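Local coordinates for YECBM32 (Yersinia enterocolitica, PDB 2JDA), which binds polygalacturonic acid, a main component of pectin, as a periplasmic carbohydrate-binding module of family 32 that carries a calcium ion, at residues V62-T67 / W125-E130; E68-F73 / T93-K98. All coordinates share one frame; numbering follows the deposited sequence.

From the N terminus, the chain runs along strand 53-63 into the loop 64-70, which leads to strand 71-78. Strand 85-92 follows, and contact 2 then brings 93-98 back beside 68-73, closing a short loop. The chain goes on to strand 125-133, where 125-130 returns to 62-67. Contact 1 thus closes a long loop, and contact 2 is nested inside it. Contact 1 ties two strands of the mixed sheet together beside the calcium site. Contact 2 lies at the edge of the five-stranded antiparallel sheet. The two touch where Pro66 and Thr67 pack on Ser95, and where the Phe64 ring meets Arg69.

Contact 1 of 2, residues V62-T67 / W125-E130; sequences VPFKPT and WSAINE. With CA (calcium ion), chain C.
Val62 and Glu130 form an antiparallel hydrogen-bonded pair, Pro63 and Ile128 a non-hydrogen-bonded one, and the register slips by one residue between them. Val62 N donates to Glu130 O at 2.9 Å. Val62 O receives Asn129 N at 2.8 Å and, more weakly, Glu130 N at 3.4 Å. Asn129 and Glu130 therefore both face Val62, which makes a classic beta bulge. Beyond it, Phe64 N gives an almost straight bond to Ala127 O (3.1 Å, 173° at the hydrogen). The bulge lies where strand 53-63 pairs with strand 125-133 of this F5/8 type C domain, at the point where the second strand turns a corner. At the corner, Asn129 O and Glu130 OE1 both bind the calcium ion, and Asn28, Asp31, Asp33 and Thr36 also bind it. Glu130 OE2 accepts a hydrogen bond from Gly32 N, which helps fix the carboxylate beside the metal. The side chains of Val62 and Glu130 lie alongside each other, pointing the same way. Phe64 CB rests on Ala127 CB at 3.6 Å. With its CG anti to the backbone N (chi1 -178°), the Phe64 ring brings CD1 to Asn129 OD1 at 3.5 Å. The amide oxygen sits at the ring edge, near its plane, while the ring and amide planes stand 78° apart. The other arm of this amide, ND2, donates to a water that also accepts from Lys65 N. Over the centre of one ring face lies Lys65 CG.

Contact 2 of 2, residues E68-F73 / T93-K98; sequences ERKLKF and TSSADK
Thr93 grips Leu71 twice. Leu71 N donates to Thr93 OG1 at 2.9 Å and 164°, and Thr93 N donates to Leu71 O, also at 2.9 Å. The hydroxyl reaches the Leu71 amide because OG1 stands between the backbone N and the carbonyl carbon of Thr93 (chi1 59°). A side-chain oxygen thus takes the Leu71 N-H just where the chain leaves strand 85-92. A water lies 2.6 Å from Thr93 OG1 and within hydrogen-bonding reach of Arg69 O and Ser94 O; its protons are probably shared among these acceptors. The pair sits at the edge of the five-stranded antiparallel sheet of the F5/8 type C domain. There strand 71-78 runs beside strand 85-92, and Phe73 continues the backbone pairing with Leu91. Past Thr93 the chain bends in an ST turn, in which Ser94 OG accepts from Ala96 N at 3.0 Å. Ser94 N is held in turn by Glu101. The Lys70 side chain lies across the start of this loop. Its CD comes within 3.4 Å of Thr93 O, and bends at chi3 and chi4 bring NZ round toward Ser95. A second water accepts from Lys70 NZ at 3.0 Å and is hydrogen-bonded to Ser95 OG. On the buried side, Thr93 CG2 meets Phe73 CE2 at 3.6 Å, and the two side chains cross at about a right angle. Leu71 O and Thr93 N lie in the plane of the Phe73 ring at its edge. Leu115, Thr117 and Leu103 also touch this phenylalanine.

Contact 1 of 2, residues V62-T67 / W125-E130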
ATOM      1  N   VAL A  62      -4.160  -2.531  -4.520  1.00 12.00           N
ATOM      2  CA  VAL A  62      -5.196  -2.252  -5.510  1.00 11.91           C
ATOM      3  C   VAL A  62      -5.124  -0.747  -5.814  1.00 11.95           C
ATOM      4  O   VAL A  62      -5.824   0.051  -5.197  1.00 12.50           O
ATOM      5  CB  VAL A  62      -6.570  -2.696  -4.999  1.00 12.77           C
ATOM      6  CG1 VAL A  62      -7.624  -2.521  -6.122  1.00 13.51           C
ATOM      7  CG2 VAL A  62      -6.540  -4.141  -4.449  1.00 14.35           C
ATOM      8  N   PRO A  63      -4.259  -0.347  -6.719  1.00 11.20           N
ATOM      9  CA  PRO A  63      -4.113   1.070  -7.021  1.00 11.63           C
ATOM     10  C   PRO A  63      -5.304   1.587  -7.828  1.00 11.70           C
ATOM     11  O   PRO A  63      -5.933   0.835  -8.569  1.00 14.06           O
ATOM     12  CB  PRO A  63      -2.783   1.138  -7.776  1.00 13.82           C
ATOM     13  CG  PRO A  63      -2.674  -0.190  -8.441  1.00 12.19           C
ATOM     14  CD  PRO A  63      -3.282  -1.162  -7.486  1.00 13.05           C
ATOM     15  N   PHE A  64      -5.557   2.877  -7.738  1.00 11.70           N
ATOM     16  CA  PHE A  64      -6.633   3.544  -8.479  1.00 11.25           C
ATOM     17  C   PHE A  64      -6.315   3.668  -9.952  1.00 12.25           C
ATOM     18  O   PHE A  64      -5.189   4.019 -10.324  1.00 12.70           O
ATOM     19  CB  PHE A  64      -6.780   4.949  -7.872  1.00 12.77           C
ATOM     20  CG  PHE A  64      -7.881   5.796  -8.464  1.00 13.25           C
ATOM     21  CD1 PHE A  64      -9.208   5.405  -8.402  1.00 14.34           C
ATOM     22  CD2 PHE A  64      -7.563   7.027  -9.037  1.00 15.38           C
ATOM     23  CE1 PHE A  64     -10.214   6.229  -8.938  1.00 14.45           C
ATOM     24  CE2 PHE A  64      -8.574   7.841  -9.571  1.00 16.78           C
ATOM     25  CZ  PHE A  64      -9.873   7.420  -9.505  1.00 15.82           C
ATOM     26  N   LYS A  65      -7.310   3.390 -10.797  1.00 13.63           N
ATOM     27  CA  LYS A  65      -7.180   3.502 -12.280  1.00 14.57           C
ATOM     28  C   LYS A  65      -5.912   2.853 -12.801  1.00 13.02           C
ATOM     29  O   LYS A  65      -5.112   3.463 -13.520  1.00 14.35           O
ATOM     30  CB  LYS A  65      -7.288   4.974 -12.725  1.00 15.50           C
ATOM     31  CG  LYS A  65      -8.652   5.668 -12.493  1.00 18.53           C
ATOM     32  CD  LYS A  65      -8.671   7.111 -13.105  1.00 23.15           C
ATOM     33  CE  LYS A  65     -10.090   7.631 -13.223  1.00 27.08           C
ATOM     34  NZ  LYS A  65     -10.151   9.082 -13.653  1.00 29.74           N
ATOM     35  N   PRO A  66      -5.709   1.587 -12.438  1.00 13.80           N
ATOM     36  CA  PRO A  66      -4.430   0.927 -12.691  1.00 14.25           C
ATOM     37  C   PRO A  66      -4.059   0.799 -14.161  1.00 14.63           C
ATOM     38  O   PRO A  66      -2.865   0.827 -14.472  1.00 14.29           O
ATOM     39  CB  PRO A  66      -4.627  -0.446 -12.093  1.00 14.60           C
ATOM     40  CG  PRO A  66      -6.117  -0.668 -12.087  1.00 14.85           C
ATOM     41  CD  PRO A  66      -6.719   0.692 -11.856  1.00 13.97           C
ATOM     42  N   THR A  67      -5.043   0.665 -15.060  1.00 15.78           N
ATOM     43  CA  THR A  67      -4.685   0.512 -16.475  1.00 16.74           C
ATOM     44  C   THR A  67      -4.298   1.820 -17.139  1.00 17.94           C
ATOM     45  O   THR A  67      -3.749   1.807 -18.240  1.00 19.16           O
ATOM     46  CB  THR A  67      -5.800  -0.171 -17.287  1.00 17.96           C
ATOM     47  OG1 THR A  67      -6.976   0.667 -17.323  1.00 19.45           O
ATOM     48  CG2 THR A  67      -6.193  -1.561 -16.724  1.00 19.12           C
ATOM     49  N   TRP A 125      -0.421  12.629  -8.177  1.00 14.36           N
ATOM     50  CA  TRP A 125      -1.267  12.012  -7.158  1.00 13.27           C
ATOM     51  C   TRP A 125      -0.892  10.546  -6.950  1.00 12.50           C
ATOM     52  O   TRP A 125      -0.602   9.810  -7.896  1.00 13.22           O
ATOM     53  CB  TRP A 125      -2.758  12.093  -7.492  1.00 13.83           C
ATOM     54  CG  TRP A 125      -3.332  13.463  -7.327  1.00 13.58           C
ATOM     55  CD1 TRP A 125      -3.386  14.459  -8.268  1.00 17.17           C
ATOM     56  CD2 TRP A 125      -3.879  14.000  -6.151  1.00 14.07           C
ATOM     57  NE1 TRP A 125      -3.971  15.584  -7.732  1.00 20.08           N
ATOM     58  CE2 TRP A 125      -4.302  15.318  -6.435  1.00 17.66           C
ATOM     59  CE3 TRP A 125      -4.106  13.500  -4.877  1.00 14.18           C
ATOM     60  CZ2 TRP A 125      -4.873  16.123  -5.495  1.00 18.98           C
ATOM     61  CZ3 TRP A 125      -4.654  14.320  -3.948  1.00 15.26           C
ATOM     62  CH2 TRP A 125      -5.079  15.593  -4.259  1.00 17.66           C
ATOM     63  N   SER A 126      -0.916  10.142  -5.689  1.00 10.40           N
ATOM     64  CA  SER A 126      -0.837   8.755  -5.281  1.00 10.85           C
ATOM     65  C   SER A 126      -2.203   8.351  -4.800  1.00 11.08           C
ATOM     66  O   SER A 126      -2.738   8.997  -3.899  1.00 13.66           O
ATOM     67  CB  SER A 126       0.184   8.589  -4.148  1.00 10.93           C
ATOM     68  OG  SER A 126       1.511   8.943  -4.555  1.00 11.38           O
ATOM     69  N   ALA A 127      -2.811   7.329  -5.383  1.00 10.65           N
ATOM     70  CA  ALA A 127      -4.169   6.975  -5.020  1.00 10.68           C
ATOM     71  C   ALA A 127      -4.287   5.441  -4.967  1.00 10.34           C
ATOM     72  O   ALA A 127      -3.948   4.763  -5.932  1.00 10.91           O
ATOM     73  CB  ALA A 127      -5.170   7.588  -6.017  1.00 10.96           C
ATOM     74  N   ILE A 128      -4.754   4.922  -3.851  1.00 10.42           N
ATOM     75  CA  ILE A 128      -4.824   3.488  -3.588  1.00  9.70           C
ATOM     76  C   ILE A 128      -6.215   3.144  -3.086  1.00 10.30           C
ATOM     77  O   ILE A 128      -6.654   3.677  -2.086  1.00 10.32           O
ATOM     78  CB  ILE A 128      -3.716   3.023  -2.613  1.00 11.08           C
ATOM     79  CG1 ILE A 128      -2.331   3.351  -3.178  1.00 11.72           C
ATOM     80  CG2 ILE A 128      -3.866   1.569  -2.367  1.00 10.92           C
ATOM     81  CD1 ILE A 128      -1.138   3.168  -2.188  1.00 11.73           C
ATOM     82  N   ASN A 129      -6.886   2.235  -3.794  1.00 10.57           N
ATOM     83  CA  ASN A 129      -8.221   1.816  -3.375  1.00 11.28           C
ATOM     84  C   ASN A 129      -8.186   0.925  -2.148  1.00 11.22           C
ATOM     85  O   ASN A 129      -9.033   1.032  -1.235  1.00 12.35           O
ATOM     86  CB  ASN A 129      -8.938   1.071  -4.500  1.00 11.76           C
ATOM     87  CG  ASN A 129      -9.173   1.900  -5.753  1.00 13.40           C
ATOM     88  OD1 ASN A 129      -9.223   3.124  -5.727  1.00 15.15           O
ATOM     89  ND2 ASN A 129      -9.312   1.196  -6.917  1.00 15.71           N
ATOM     90  N   GLU A 130      -7.236  -0.009  -2.102  1.00 12.01           N
ATOM     91  CA  GLU A 130      -7.200  -0.980  -1.033  1.00 13.14           C
ATOM     92  C   GLU A 130      -5.795  -1.584  -0.937  1.00 12.10           C
ATOM     93  O   GLU A 130      -5.039  -1.713  -1.907  1.00 12.07           O
ATOM     94  CB  GLU A 130      -8.216  -2.089  -1.330  1.00 14.31           C
ATOM     95  CG  GLU A 130      -8.724  -2.802  -0.131  1.00 20.75           C
ATOM     96  CD  GLU A 130      -9.610  -1.998   0.825  1.00 17.17           C
ATOM     97  OE1 GLU A 130     -10.279  -0.944   0.567  1.00 17.28           O
ATOM     98  OE2 GLU A 130      -9.538  -2.434   1.932  1.00 20.89           O
TER
HETATM   99 CA    CA C1146     -11.043   1.310   0.022  1.00 11.95          CA
HETATM  100  O   HOH W   1      -9.702   2.198  -9.740  1.00 18.20           O

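Contact 2 of 2, residues E68-F73 / T93-K98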
ATOM      1  N   GLU A  68      -4.555   2.942 -16.464  1.00 17.14           N
ATOM      2  CA  GLU A  68      -4.120   4.259 -16.914  1.00 18.23           C
ATOM      3  C   GLU A  68      -2.894   4.801 -16.248  1.00 16.79           C
ATOM      4  O   GLU A  68      -2.249   5.646 -16.792  1.00 19.55           O
ATOM      5  CB  GLU A  68      -5.257   5.255 -16.694  1.00 18.87           C
ATOM      6  CG  GLU A  68      -6.525   4.935 -17.482  1.00 23.12           C
ATOM      7  CD  GLU A  68      -7.733   5.821 -17.159  1.00 29.06           C
ATOM      8  OE1 GLU A  68      -7.600   6.913 -16.581  1.00 31.27           O
ATOM      9  OE2 GLU A  68      -8.863   5.401 -17.484  1.00 34.57           O
ATOM     10  N   ARG A  69      -2.596   4.371 -15.006  1.00 15.97           N
ATOM     11  CA  ARG A  69      -1.660   5.045 -14.149  1.00 16.35           C
ATOM     12  C   ARG A  69      -0.848   4.012 -13.371  1.00 14.95           C
ATOM     13  O   ARG A  69      -1.445   3.184 -12.650  1.00 15.10           O
ATOM     14  CB  ARG A  69      -2.395   5.901 -13.104  1.00 17.16           C
ATOM     15  CG  ARG A  69      -3.395   6.846 -13.707  1.00 20.79           C
ATOM     16  CD  ARG A  69      -4.029   7.709 -12.694  1.00 25.47           C
ATOM     17  NE  ARG A  69      -4.966   8.614 -13.330  1.00 29.47           N
ATOM     18  CZ  ARG A  69      -5.747   9.441 -12.653  1.00 33.53           C
ATOM     19  NH1 ARG A  69      -5.694   9.480 -11.332  1.00 32.56           N
ATOM     20  NH2 ARG A  69      -6.585  10.226 -13.316  1.00 36.92           N
ATOM     21  N   LYS A  70       0.475   4.101 -13.481  1.00 13.84           N
ATOM     22  CA  LYS A  70       1.386   3.247 -12.704  1.00 14.15           C
ATOM     23  C   LYS A  70       1.930   4.052 -11.531  1.00 13.64           C
ATOM     24  O   LYS A  70       2.529   5.090 -11.705  1.00 14.35           O
ATOM     25  CB  LYS A  70       2.562   2.811 -13.577  1.00 15.44           C
ATOM     26  CG  LYS A  70       2.182   1.899 -14.712  1.00 19.08           C
ATOM     27  CD  LYS A  70       3.393   1.175 -15.243  1.00 24.77           C
ATOM     28  CE  LYS A  70       3.948   1.867 -16.377  1.00 31.05           C
ATOM     29  NZ  LYS A  70       3.379   1.194 -17.582  1.00 34.78           N
ATOM     30  N   LEU A  71       1.694   3.562 -10.331  1.00 12.40           N
ATOM     31  CA  LEU A  71       2.097   4.212  -9.090  1.00 11.21           C
ATOM     32  C   LEU A  71       3.526   3.829  -8.771  1.00 11.24           C
ATOM     33  O   LEU A  71       3.869   2.631  -8.796  1.00 11.53           O
ATOM     34  CB  LEU A  71       1.173   3.743  -7.960  1.00 12.26           C
ATOM     35  CG  LEU A  71       1.483   4.262  -6.562  1.00 12.25           C
ATOM     36  CD1 LEU A  71       1.205   5.713  -6.456  1.00 13.51           C
ATOM     37  CD2 LEU A  71       0.658   3.469  -5.581  1.00 15.03           C
ATOM     38  N   LYS A  72       4.329   4.821  -8.446  1.00 11.56           N
ATOM     39  CA  LYS A  72       5.695   4.639  -8.025  1.00 12.14           C
ATOM     40  C   LYS A  72       5.698   4.632  -6.509  1.00 10.32           C
ATOM     41  O   LYS A  72       5.129   5.548  -5.887  1.00 10.76           O
ATOM     42  CB  LYS A  72       6.567   5.763  -8.530  1.00 13.30           C
ATOM     43  CG  LYS A  72       6.519   5.957  -9.998  1.00 20.40           C
ATOM     44  CD  LYS A  72       7.359   7.156 -10.435  1.00 25.45           C
ATOM     45  CE  LYS A  72       6.835   7.847 -11.701  1.00 28.07           C
ATOM     46  NZ  LYS A  72       6.961   9.320 -11.394  1.00 32.93           N
ATOM     47  N   PHE A  73       6.337   3.640  -5.885  1.00 10.66           N
ATOM     48  CA  PHE A  73       6.343   3.522  -4.449  1.00  9.90           C
ATOM     49  C   PHE A  73       7.432   2.639  -3.913  1.00 10.31           C
ATOM     50  O   PHE A  73       8.040   1.876  -4.654  1.00 10.93           O
ATOM     51  CB  PHE A  73       4.970   3.012  -3.955  1.00 11.29           C
ATOM     52  CG  PHE A  73       4.656   1.565  -4.311  1.00 11.27           C
ATOM     53  CD1 PHE A  73       4.625   0.572  -3.325  1.00 14.89           C
ATOM     54  CD2 PHE A  73       4.404   1.171  -5.610  1.00 12.46           C
ATOM     55  CE1 PHE A  73       4.380  -0.710  -3.662  1.00 16.06           C
ATOM     56  CE2 PHE A  73       4.169  -0.141  -5.937  1.00 11.70           C
ATOM     57  CZ  PHE A  73       4.123  -1.081  -4.924  1.00 15.53           C
ATOM     58  N   THR A  93       3.574  -0.073  -9.845  1.00 11.94           N
ATOM     59  CA  THR A  93       2.456  -0.976 -10.056  1.00 11.93           C
ATOM     60  C   THR A  93       2.298  -1.261 -11.543  1.00 12.90           C
ATOM     61  O   THR A  93       2.703  -0.509 -12.406  1.00 14.29           O
ATOM     62  CB  THR A  93       1.133  -0.476  -9.484  1.00 11.74           C
ATOM     63  OG1 THR A  93       0.755   0.791 -10.074  1.00 12.51           O
ATOM     64  CG2 THR A  93       1.253  -0.310  -7.985  1.00 12.60           C
ATOM     65  N   SER A  94       1.683  -2.383 -11.818  1.00 13.35           N
ATOM     66  CA  SER A  94       1.398  -2.797 -13.181  1.00 15.12           C
ATOM     67  C   SER A  94       0.153  -2.113 -13.710  1.00 14.67           C
ATOM     68  O   SER A  94      -0.804  -1.873 -12.983  1.00 14.10           O
ATOM     69  CB  SER A  94       1.200  -4.301 -13.212  1.00 16.00           C
ATOM     70  OG  SER A  94       0.893  -4.706 -14.537  1.00 19.12           O
ATOM     71  N   SER A  95       0.149  -1.832 -15.008  1.00 15.47           N
ATOM     72  CA  SER A  95      -1.040  -1.350 -15.700  1.00 15.73           C
ATOM     73  C   SER A  95      -1.734  -2.436 -16.514  1.00 16.91           C
ATOM     74  O   SER A  95      -2.637  -2.126 -17.286  1.00 17.67           O
ATOM     75  CB  SER A  95      -0.687  -0.157 -16.587  1.00 16.36           C
ATOM     76  OG  SER A  95       0.331  -0.452 -17.538  1.00 18.33           O
ATOM     77  N   ALA A  96      -1.382  -3.701 -16.284  1.00 16.93           N
ATOM     78  CA  ALA A  96      -1.850  -4.781 -17.125  1.00 17.57           C
ATOM     79  C   ALA A  96      -3.335  -4.997 -16.969  1.00 17.31           C
ATOM     80  O   ALA A  96      -4.032  -5.293 -17.948  1.00 19.69           O
ATOM     81  CB  ALA A  96      -1.120  -6.065 -16.814  1.00 16.53           C
ATOM     82  N   ASP A  97      -3.851  -4.887 -15.758  1.00 17.25           N
ATOM     83  CA  ASP A  97      -5.265  -5.127 -15.491  1.00 17.42           C
ATOM     84  C   ASP A  97      -5.785  -4.445 -14.223  1.00 17.66           C
ATOM     85  O   ASP A  97      -5.056  -3.676 -13.579  1.00 16.75           O
ATOM     86  CB  ASP A  97      -5.570  -6.652 -15.489  1.00 17.78           C
ATOM     87  CG  ASP A  97      -4.940  -7.366 -14.364  1.00 20.46           C
ATOM     88  OD1 ASP A  97      -4.847  -6.827 -13.246  1.00 20.90           O
ATOM     89  OD2 ASP A  97      -4.458  -8.506 -14.530  1.00 23.76           O
ATOM     90  N   LYS A  98      -7.068  -4.676 -13.918  1.00 18.23           N
ATOM     91  CA  LYS A  98      -7.770  -4.002 -12.816  1.00 18.15           C
ATOM     92  C   LYS A  98      -7.916  -4.890 -11.591  1.00 18.45           C
ATOM     93  O   LYS A  98      -8.685  -4.593 -10.686  1.00 20.12           O
ATOM     94  CB  LYS A  98      -9.150  -3.516 -13.270  1.00 19.50           C
ATOM     95  CG  LYS A  98      -9.091  -2.477 -14.367  1.00 22.74           C
ATOM     96  CD  LYS A  98     -10.487  -2.179 -14.962  1.00 24.89           C
ATOM     97  CE  LYS A  98     -10.461  -1.068 -15.957  1.00 27.95           C
ATOM     98  NZ  LYS A  98     -11.891  -0.651 -16.245  1.00 30.65           N
TER
HETATM   99  O   HOH W   2      -1.205   0.605 -11.786  1.00 14.23           O
HETATM  100  O   HOH W   3       0.746   1.998 -18.811  1.00 34.69           O